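Local coordinates for glutamate--tRNA ligase (Elizabethkingia anophelis, PDB 6B1Z), which probably catalyses the ATP-dependent attachment of glutamate to its cognate tRNA, as a class I aminoacyl-tRNA synthetase, at residues Val168-Ile179 with Val191-Val202. Sequence-based numbering, arbitrary orientation. Where two conformers were deposited one is given.
Sequences VIRFKMPLDRII and VNTNTLDDKVLV
I169 and V202 form a hydrogen-bonded antiparallel pair, I179 and V191 another, so the two segments pair at both ends, while in between, side chains of the 172-176 and 193-198 stretches make most of the contact. I178-I179 with V191-N192 is the open end of the 178-183/187-192 hairpin in the class I catalytic domain; I169-R170 with V200-V202 belongs to a three-stranded antiparallel sheet, with strand 112-115 on the other side of 168-171. A classic beta bulge shifts the register in that sheet: L201 and V202 both face I169, and I169 O takes the N-H of L201 (2.7 Å) and, on a lone pair, that of V202.

R170 reaches across with its chain extended from CG to NE, and NH1 meets D198 O in the guanidinium plane at 2.9 Å while V200 CG2 lies over one face, offset toward the rim. D198 turns its carboxylate toward M173: OD1 accepts from M173 N, approached from above the carboxylate plane, and OD2 is held by R143 and Y113. M173 bends at chi2 (-62°), which brings CE against L196 CB at 3.6 Å and SD beside T193 CB.

T193 OG1 bridges the 174-177 loop. With chi1 at 54° it sits between its own backbone N and carbonyl carbon, donating to P174 O at 2.7 Å and accepting from R177 N. Next to it N194 OD1 accepts the N-H of D176, which comes from above its carbonyl plane. N192 OD1 closes an Asx turn onto N194 N, leaving ND2 to meet D176 OD1 at 2.9 Å, amide and carboxylate only 25° from coplanar.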
ATOM      1  N   VAL A 168      -9.109  -1.961 -35.884  1.00 19.66           N
ATOM      2  CA  VAL A 168      -8.216  -2.435 -34.838  1.00 19.45           C
ATOM      3  C   VAL A 168      -7.528  -3.685 -35.366  1.00 17.97           C
ATOM      4  O   VAL A 168      -7.950  -4.288 -36.354  1.00 20.01           O
ATOM      5  CB  VAL A 168      -8.939  -2.733 -33.505  1.00 18.92           C
ATOM      6  CG1 VAL A 168      -9.581  -1.464 -32.919  1.00 18.49           C
ATOM      7  CG2 VAL A 168      -9.980  -3.860 -33.674  1.00 23.26           C
ATOM      8  N   ILE A 169      -6.443  -4.071 -34.706  1.00 17.00           N
ATOM      9  CA  ILE A 169      -5.792  -5.342 -34.996  1.00 18.73           C
ATOM     10  C   ILE A 169      -6.078  -6.271 -33.832  1.00 17.06           C
ATOM     11  O   ILE A 169      -5.830  -5.916 -32.676  1.00 18.10           O
ATOM     12  CB  ILE A 169      -4.281  -5.173 -35.225  1.00 18.47           C
ATOM     13  CG1 ILE A 169      -4.033  -4.286 -36.441  1.00 22.14           C
ATOM     14  CG2 ILE A 169      -3.604  -6.550 -35.352  1.00 20.43           C
ATOM     15  CD1 ILE A 169      -2.600  -3.816 -36.574  1.00 25.19           C
ATOM     16  N   ARG A 170      -6.621  -7.454 -34.131  1.00 16.23           N
ATOM     17  CA  ARG A 170      -6.965  -8.441 -33.123  1.00 14.76           C
ATOM     18  C   ARG A 170      -6.053  -9.652 -33.219  1.00 12.67           C
ATOM     19  O   ARG A 170      -5.575 -10.003 -34.301  1.00 17.11           O
ATOM     20  CB  ARG A 170      -8.409  -8.917 -33.279  1.00 14.01           C
ATOM     21  CG  ARG A 170      -9.424  -7.911 -32.764  1.00 17.69           C
ATOM     22  CD  ARG A 170     -10.854  -8.440 -32.951  1.00 16.24           C
ATOM     23  NE  ARG A 170     -11.824  -7.438 -32.513  1.00 17.69           N
ATOM     24  CZ  ARG A 170     -12.247  -7.291 -31.258  1.00 16.25           C
ATOM     25  NH1 ARG A 170     -11.795  -8.086 -30.295  1.00 18.55           N
ATOM     26  NH2 ARG A 170     -13.128  -6.340 -30.975  1.00 19.05           N
ATOM     27  N   PHE A 171      -5.819 -10.283 -32.072  1.00 15.20           N
ATOM     28  CA  PHE A 171      -5.142 -11.569 -32.063  1.00 14.79           C
ATOM     29  C   PHE A 171      -6.089 -12.641 -32.593  1.00 15.81           C
ATOM     30  O   PHE A 171      -7.269 -12.650 -32.250  1.00 16.87           O
ATOM     31  CB  PHE A 171      -4.716 -11.914 -30.635  1.00 15.05           C
ATOM     32  CG  PHE A 171      -3.933 -13.187 -30.534  1.00 15.08           C
ATOM     33  CD1 PHE A 171      -2.578 -13.210 -30.834  1.00 16.91           C
ATOM     34  CD2 PHE A 171      -4.554 -14.364 -30.121  1.00 14.99           C
ATOM     35  CE1 PHE A 171      -1.846 -14.384 -30.719  1.00 19.59           C
ATOM     36  CE2 PHE A 171      -3.827 -15.542 -30.009  1.00 17.94           C
ATOM     37  CZ  PHE A 171      -2.488 -15.562 -30.325  1.00 16.29           C
ATOM     38  N   LYS A 172      -5.572 -13.553 -33.421  1.00 15.86           N
ATOM     39  CA  LYS A 172      -6.384 -14.664 -33.943  1.00 15.75           C
ATOM     40  C   LYS A 172      -6.192 -15.895 -33.056  1.00 13.72           C
ATOM     41  O   LYS A 172      -5.224 -16.649 -33.211  1.00 17.02           O
ATOM     42  CB  LYS A 172      -6.017 -14.953 -35.391  1.00 16.46           C
ATOM     43  CG  LYS A 172      -6.939 -15.965 -36.073  1.00 15.63           C
ATOM     44  CD  LYS A 172      -6.480 -16.183 -37.512  1.00 23.82           C
ATOM     45  CE  LYS A 172      -7.362 -17.185 -38.227  1.00 32.40           C
ATOM     46  NZ  LYS A 172      -7.041 -18.573 -37.822  1.00 35.73           N
ATOM     47  N   MET A 173      -7.125 -16.116 -32.135  1.00 14.65           N
ATOM     48  CA  MET A 173      -6.993 -17.242 -31.216  1.00 14.44           C
ATOM     49  C   MET A 173      -7.013 -18.548 -31.999  1.00 15.51           C
ATOM     50  O   MET A 173      -7.924 -18.759 -32.815  1.00 16.17           O
ATOM     51  CB  MET A 173      -8.120 -17.273 -30.189  1.00 18.98           C
ATOM     52  CG  MET A 173      -7.749 -16.718 -28.856  1.00 30.87           C
ATOM     53  SD  MET A 173      -6.427 -17.647 -28.046  1.00 18.70           S
ATOM     54  CE  MET A 173      -5.895 -16.298 -26.977  1.00 25.22           C
ATOM     55  N   PRO A 174      -6.035 -19.433 -31.788  1.00 15.05           N
ATOM     56  CA  PRO A 174      -6.051 -20.746 -32.442  1.00 14.11           C
ATOM     57  C   PRO A 174      -7.314 -21.535 -32.123  1.00 13.78           C
ATOM     58  O   PRO A 174      -7.922 -21.373 -31.061  1.00 15.81           O
ATOM     59  CB  PRO A 174      -4.813 -21.448 -31.859  1.00 17.06           C
ATOM     60  CG  PRO A 174      -3.895 -20.332 -31.449  1.00 16.15           C
ATOM     61  CD  PRO A 174      -4.789 -19.181 -31.032  1.00 15.79           C
ATOM     62  N   LEU A 175      -7.694 -22.398 -33.068  1.00 14.30           N
ATOM     63  CA  LEU A 175      -8.780 -23.358 -32.870  1.00 14.34           C
ATOM     64  C   LEU A 175      -8.327 -24.523 -31.984  1.00 14.51           C
ATOM     65  O   LEU A 175      -7.371 -25.232 -32.318  1.00 16.62           O
ATOM     66  CB  LEU A 175      -9.264 -23.868 -34.227  1.00 15.49           C
ATOM     67  CG  LEU A 175     -10.344 -24.970 -34.198  1.00 13.86           C
ATOM     68  CD1 LEU A 175     -11.582 -24.482 -33.464  1.00 14.44           C
ATOM     69  CD2 LEU A 175     -10.696 -25.444 -35.595  1.00 16.08           C
ATOM     70  N   ASP A 176      -9.028 -24.726 -30.859  1.00 14.61           N
ATOM     71  CA  ASP A 176      -8.939 -25.957 -30.070  1.00 13.18           C
ATOM     72  C   ASP A 176      -7.490 -26.386 -29.814  1.00 13.30           C
ATOM     73  O   ASP A 176      -7.063 -27.496 -30.131  1.00 16.81           O
ATOM     74  CB  ASP A 176      -9.731 -27.068 -30.774  1.00 15.40           C
ATOM     75  CG  ASP A 176      -9.892 -28.321 -29.923  1.00 20.16           C
ATOM     76  OD1 ASP A 176      -9.665 -28.262 -28.703  1.00 18.42           O
ATOM     77  OD2 ASP A 176     -10.232 -29.396 -30.488  1.00 17.68           O
ATOM     78  N   ARG A 177      -6.728 -25.469 -29.221  1.00 13.77           N
ATOM     79  CA  ARG A 177      -5.335 -25.723 -28.904  1.00 14.93           C
ATOM     80  C   ARG A 177      -5.163 -25.681 -27.393  1.00 13.34           C
ATOM     81  O   ARG A 177      -5.688 -24.775 -26.734  1.00 14.97           O
ATOM     82  CB  ARG A 177      -4.441 -24.691 -29.603  1.00 15.69           C
ATOM     83  CG  ARG A 177      -2.963 -24.941 -29.372  1.00 15.76           C
ATOM     84  CD  ARG A 177      -2.098 -23.958 -30.172  1.00 17.34           C
ATOM     85  NE  ARG A 177      -0.741 -23.989 -29.646  1.00 18.51           N
ATOM     86  CZ  ARG A 177       0.208 -23.127 -30.007  1.00 20.54           C
ATOM     87  NH1 ARG A 177      -0.050 -22.221 -30.943  1.00 19.55           N
ATOM     88  NH2 ARG A 177       1.412 -23.192 -29.450  1.00 26.54           N
ATOM     89  N   ILE A 178      -4.440 -26.662 -26.850  1.00 15.94           N
ATOM     90  CA  ILE A 178      -4.157 -26.709 -25.418  1.00 15.61           C
ATOM     91  C   ILE A 178      -2.845 -25.978 -25.156  1.00 15.17           C
ATOM     92  O   ILE A 178      -1.807 -26.337 -25.721  1.00 19.22           O
ATOM     93  CB  ILE A 178      -4.087 -28.155 -24.916  1.00 18.65           C
ATOM     94  CG1 ILE A 178      -5.432 -28.833 -25.125  1.00 19.56           C
ATOM     95  CG2 ILE A 178      -3.681 -28.174 -23.447  1.00 19.12           C
ATOM     96  CD1 ILE A 178      -5.404 -30.318 -24.869  1.00 23.89           C
ATOM     97  N   ILE A 179      -2.899 -24.947 -24.320  1.00 15.31           N
ATOM     98  CA  ILE A 179      -1.724 -24.192 -23.910  1.00 17.84           C
ATOM     99  C   ILE A 179      -1.330 -24.676 -22.522  1.00 17.33           C
ATOM    100  O   ILE A 179      -2.137 -24.615 -21.585  1.00 17.29           O
ATOM    101  CB  ILE A 179      -2.007 -22.681 -23.904  1.00 16.35           C
ATOM    102  CG1 ILE A 179      -2.663 -22.225 -25.217  1.00 17.33           C
ATOM    103  CG2 ILE A 179      -0.710 -21.915 -23.652  1.00 18.93           C
ATOM    104  CD1 ILE A 179      -1.855 -22.537 -26.461  1.00 18.71           C
ATOM    105  N   VAL A 191      -4.882 -24.534 -20.473  1.00 16.84           N
ATOM    106  CA  VAL A 191      -6.010 -23.723 -20.946  0.54 18.31           C
ATOM    107  C   VAL A 191      -6.263 -24.075 -22.411  1.00 17.83           C
ATOM    108  O   VAL A 191      -5.309 -24.075 -23.195  1.00 17.95           O
ATOM    109  CB  VAL A 191      -5.685 -22.216 -20.824  0.54 20.88           C
ATOM    110  CG1 VAL A 191      -6.728 -21.325 -21.537  0.54 16.95           C
ATOM    111  CG2 VAL A 191      -5.486 -21.804 -19.357  0.54 19.00           C
ATOM    112  N   ASN A 192      -7.513 -24.308 -22.799  1.00 15.78           N
ATOM    113  CA  ASN A 192      -7.840 -24.467 -24.208  1.00 15.13           C
ATOM    114  C   ASN A 192      -8.159 -23.103 -24.813  1.00 16.85           C
ATOM    115  O   ASN A 192      -8.927 -22.320 -24.242  1.00 15.44           O
ATOM    116  CB  ASN A 192      -9.021 -25.433 -24.386  1.00 14.37           C
ATOM    117  CG  ASN A 192      -9.197 -25.874 -25.837  1.00 14.17           C
ATOM    118  OD1 ASN A 192      -9.522 -25.065 -26.705  1.00 15.28           O
ATOM    119  ND2 ASN A 192      -8.969 -27.156 -26.100  1.00 16.61           N
ATOM    120  N   THR A 193      -7.582 -22.827 -25.988  1.00 14.06           N
ATOM    121  CA  THR A 193      -7.830 -21.550 -26.649  1.00 13.66           C
ATOM    122  C   THR A 193      -9.303 -21.312 -26.978  1.00 13.09           C
ATOM    123  O   THR A 193      -9.698 -20.160 -27.184  1.00 15.25           O
ATOM    124  CB  THR A 193      -6.986 -21.437 -27.926  1.00 12.49           C
ATOM    125  OG1 THR A 193      -7.221 -22.566 -28.783  1.00 13.51           O
ATOM    126  CG2 THR A 193      -5.530 -21.400 -27.573  1.00 15.14           C
ATOM    127  N   ASN A 194     -10.122 -22.367 -27.049  1.00 14.87           N
ATOM    128  CA  ASN A 194     -11.544 -22.144 -27.272  1.00 13.63           C
ATOM    129  C   ASN A 194     -12.203 -21.348 -26.150  1.00 15.41           C
ATOM    130  O   ASN A 194     -13.303 -20.820 -26.350  1.00 17.29           O
ATOM    131  CB  ASN A 194     -12.278 -23.479 -27.419  1.00 14.01           C
ATOM    132  CG  ASN A 194     -11.986 -24.188 -28.723  1.00 15.81           C
ATOM    133  OD1 ASN A 194     -11.414 -23.622 -29.649  1.00 16.33           O
ATOM    134  ND2 ASN A 194     -12.397 -25.449 -28.800  1.00 17.09           N
ATOM    135  N   THR A 195     -11.584 -21.275 -24.972  1.00 14.99           N
ATOM    136  CA  THR A 195     -12.111 -20.464 -23.881  1.00 16.09           C
ATOM    137  C   THR A 195     -11.631 -19.018 -23.934  1.00 15.96           C
ATOM    138  O   THR A 195     -12.019 -18.219 -23.067  1.00 18.44           O
ATOM    139  CB  THR A 195     -11.721 -21.064 -22.513  1.00 17.55           C
ATOM    140  OG1 THR A 195     -10.314 -20.905 -22.290  1.00 17.61           O
ATOM    141  CG2 THR A 195     -12.097 -22.552 -22.411  1.00 19.11           C
ATOM    142  N   LEU A 196     -10.798 -18.662 -24.909  1.00 14.69           N
ATOM    143  CA  LEU A 196     -10.134 -17.365 -24.958  1.00 13.77           C
ATOM    144  C   LEU A 196     -10.651 -16.546 -26.135  1.00 15.00           C
ATOM    145  O   LEU A 196     -11.285 -17.065 -27.060  1.00 16.85           O
ATOM    146  CB  LEU A 196      -8.618 -17.555 -25.054  1.00 14.54           C
ATOM    147  CG  LEU A 196      -8.002 -18.443 -23.965  1.00 17.90           C
ATOM    148  CD1 LEU A 196      -6.515 -18.632 -24.225  1.00 18.55           C
ATOM    149  CD2 LEU A 196      -8.263 -17.853 -22.558  1.00 17.29           C
ATOM    150  N   ASP A 197     -10.368 -15.240 -26.121  1.00 16.71           N
ATOM    151  CA  ASP A 197     -10.934 -14.292 -27.072  0.52 15.19           C
ATOM    152  C   ASP A 197      -9.864 -13.710 -27.983  1.00 16.71           C
ATOM    153  O   ASP A 197      -8.666 -13.719 -27.659  1.00 19.05           O
ATOM    154  CB  ASP A 197     -11.644 -13.140 -26.352  0.52 17.57           C
ATOM    155  CG  ASP A 197     -12.692 -13.617 -25.378  0.52 20.86           C
ATOM    156  OD1 ASP A 197     -13.181 -14.749 -25.547  0.52 24.57           O
ATOM    157  OD2 ASP A 197     -13.032 -12.857 -24.447  0.52 29.16           O
ATOM    158  N   ASP A 198     -10.322 -13.167 -29.115  1.00 15.15           N
ATOM    159  CA  ASP A 198      -9.472 -12.493 -30.099  1.00 14.46           C
ATOM    160  C   ASP A 198      -9.193 -11.059 -29.627  1.00 18.44           C
ATOM    161  O   ASP A 198      -9.722 -10.084 -30.170  1.00 17.09           O
ATOM    162  CB  ASP A 198     -10.156 -12.453 -31.465  1.00 15.07           C
ATOM    163  CG  ASP A 198     -10.325 -13.829 -32.126  1.00 17.49           C
ATOM    164  OD1 ASP A 198      -9.760 -14.833 -31.657  1.00 17.49           O
ATOM    165  OD2 ASP A 198     -11.051 -13.862 -33.147  1.00 18.58           O
ATOM    166  N   LYS A 199      -8.338 -10.932 -28.606  1.00 17.83           N
ATOM    167  CA  LYS A 199      -8.186  -9.645 -27.940  1.00 16.10           C
ATOM    168  C   LYS A 199      -7.589  -8.609 -28.882  1.00 15.23           C
ATOM    169  O   LYS A 199      -6.764  -8.915 -29.746  1.00 16.60           O
ATOM    170  CB  LYS A 199      -7.305  -9.770 -26.691  1.00 22.01           C
ATOM    171  CG  LYS A 199      -7.970 -10.564 -25.548  1.00 22.96           C
ATOM    172  CD  LYS A 199      -7.661  -9.956 -24.162  1.00 29.44           C
ATOM    173  CE  LYS A 199      -8.550 -10.561 -23.061  1.00 37.46           C
ATOM    174  NZ  LYS A 199      -7.771 -11.389 -22.078  1.00 46.88           N
ATOM    175  N   VAL A 200      -7.992  -7.355 -28.672  1.00 14.71           N
ATOM    176  CA  VAL A 200      -7.429  -6.254 -29.441  1.00 17.37           C
ATOM    177  C   VAL A 200      -5.973  -6.052 -29.040  1.00 16.16           C
ATOM    178  O   VAL A 200      -5.650  -5.938 -27.846  1.00 15.73           O
ATOM    179  CB  VAL A 200      -8.231  -4.966 -29.224  1.00 16.80           C
ATOM    180  CG1 VAL A 200      -7.537  -3.789 -29.931  1.00 17.48           C
ATOM    181  CG2 VAL A 200      -9.655  -5.119 -29.729  1.00 16.83           C
ATOM    182  N   LEU A 201      -5.102  -5.994 -30.041  1.00 14.38           N
ATOM    183  CA  LEU A 201      -3.677  -5.751 -29.880  1.00 16.06           C
ATOM    184  C   LEU A 201      -3.291  -4.325 -30.202  1.00 17.48           C
ATOM    185  O   LEU A 201      -2.391  -3.789 -29.557  1.00 17.31           O
ATOM    186  CB  LEU A 201      -2.855  -6.675 -30.784  1.00 15.79           C
ATOM    187  CG  LEU A 201      -3.107  -8.162 -30.571  1.00 16.47           C
ATOM    188  CD1 LEU A 201      -2.275  -8.969 -31.550  1.00 16.47           C
ATOM    189  CD2 LEU A 201      -2.765  -8.519 -29.128  1.00 19.06           C
ATOM    190  N   VAL A 202      -3.925  -3.716 -31.205  1.00 16.17           N
ATOM    191  CA  VAL A 202      -3.616  -2.350 -31.616  1.00 16.22           C
ATOM    192  C   VAL A 202      -4.933  -1.612 -31.821  1.00 20.51           C
ATOM    193  O   VAL A 202      -5.839  -2.117 -32.491  1.00 18.66           O
ATOM    194  CB  VAL A 202      -2.755  -2.318 -32.899  1.00 17.36           C
ATOM    195  CG1 VAL A 202      -2.360  -0.876 -33.235  1.00 20.24           C
ATOM    196  CG2 VAL A 202      -1.501  -3.214 -32.734  1.00 18.92           C
TER
HETATM  197  O   HOH W   1     -10.582 -20.950 -30.522  1.00 18.09           O